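Local coordinates for lipoprotein (Thermotoga maritima, PDB 2F4I) that is of unknown function but is an OB-fold protein belonging to a family of predicted periplasmic lipoproteins, at residues Ala159-Val162 / Gly163-Val166. Residues are numbered along the deposited sequence; the frame is centred on the assembly and turned at random. Where two conformers were deposited one is given.
Sequences AGSV and GSLV
The carbonyl of S161 and the amide of S164 are the flat groups that meet here, the donor standing 32° off the carbonyl plane. N of S164 lies 2.9 Å from O of S161, a hydrogen bond that closes a type II beta turn with V162 and G163 at its corners. A second bond lies beside it: N of S161 donates to OG of S164 over 3.1 Å, and the N-H...OG angle of 169° makes it almost straight. The serine hydroxyl reaches that amide because chi1 of -71° sets OG beside its own backbone N and opposite its carbonyl carbon, while CB of S164 packs 3.2 Å from O of S161. With an alanine at this position, the backbone bond closing the turn could remain, but the S161 amide would probably lose its hydroxyl acceptor. G163 takes the third position of the turn with a positive phi, where glycine is the usual residue of a type II turn; a beta carbon there would clash with the V162 carbonyl oxygen. At G160, whose CA comes within 3.5 Å of OG of S164, one would merely be tight. This surface turn, in the loop following helix 148-151, leads the chain into strand 165-174. G163 and S164 are hydrogen-bonded through their backbones to I82, just past strand 72-81; V166 then pairs with G80 in that strand, and L165 with Q194, just beyond strand 184-193.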
loop_
_atom_site.group_PDB
_atom_site.type_symbol
_atom_site.label_atom_id
_atom_site.label_comp_id
_atom_site.label_asym_id
_atom_site.label_seq_id
_atom_site.Cartn_x
_atom_site.Cartn_y
_atom_site.Cartn_z
ATOM N N ALA A 159 10.724 -8.712 17.434
ATOM C CA ALA A 159 10.475 -7.261 17.271
ATOM C C ALA A 159 9.071 -6.851 17.667
ATOM O O ALA A 159 8.862 -5.710 18.071
ATOM C CB ALA A 159 10.764 -6.794 15.835
ATOM N N GLY A 160 8.120 -7.768 17.550
ATOM C CA GLY A 160 6.741 -7.507 17.949
ATOM C C GLY A 160 5.924 -8.770 17.855
ATOM O O GLY A 160 6.441 -9.811 17.428
ATOM N N SER A 161 4.654 -8.686 18.240
ATOM C CA SER A 161 3.744 -9.821 18.150
ATOM C C SER A 161 2.292 -9.335 18.069
ATOM O O SER A 161 2.064 -8.136 17.935
ATOM C CB SER A 161 3.996 -10.736 19.346
ATOM O OG SER A 161 4.179 -9.951 20.502
ATOM N N VAL A 162 1.326 -10.256 18.105
ATOM C CA VAL A 162 -0.092 -9.897 18.179
ATOM C C VAL A 162 -0.233 -8.920 19.349
ATOM O O VAL A 162 0.310 -9.148 20.420
ATOM C CB VAL A 162 -1.025 -11.173 18.366
ATOM C CG1 VAL A 162 -2.426 -10.800 18.851
ATOM C CG2 VAL A 162 -1.117 -11.982 17.048
ATOM N N GLY A 163 -0.931 -7.808 19.113
ATOM C CA GLY A 163 -1.089 -6.773 20.134
ATOM C C GLY A 163 -0.126 -5.597 20.003
ATOM O O GLY A 163 -0.376 -4.541 20.596
ATOM N N SER A 164 0.962 -5.762 19.237
ATOM C CA SER A 164 1.919 -4.669 18.997
ATOM C C SER A 164 1.320 -3.625 18.064
ATOM O O SER A 164 0.445 -3.927 17.276
ATOM C CB SER A 164 3.256 -5.195 18.427
ATOM O OG SER A 164 4.002 -5.922 19.411
ATOM N N LEU A 165 1.786 -2.392 18.189
ATOM C CA LEU A 165 1.362 -1.301 17.322
ATOM C C LEU A 165 2.372 -1.123 16.193
ATOM O O LEU A 165 3.567 -1.225 16.439
ATOM C CB LEU A 165 1.180 -0.001 18.127
ATOM C CG LEU A 165 0.033 -0.024 19.154
ATOM C CD1 LEU A 165 -0.195 1.330 19.794
ATOM C CD2 LEU A 165 -1.254 -0.508 18.542
ATOM N N VAL A 166 1.874 -0.896 14.967
ATOM C CA VAL A 166 2.701 -0.733 13.756
ATOM C C VAL A 166 2.311 0.553 13.009
ATOM O O VAL A 166 1.150 0.711 12.590
ATOM C CB VAL A 166 2.550 -1.950 12.768
ATOM C CG1 VAL A 166 3.282 -3.183 13.283
ATOM C CG2 VAL A 166 1.088 -2.272 12.515
#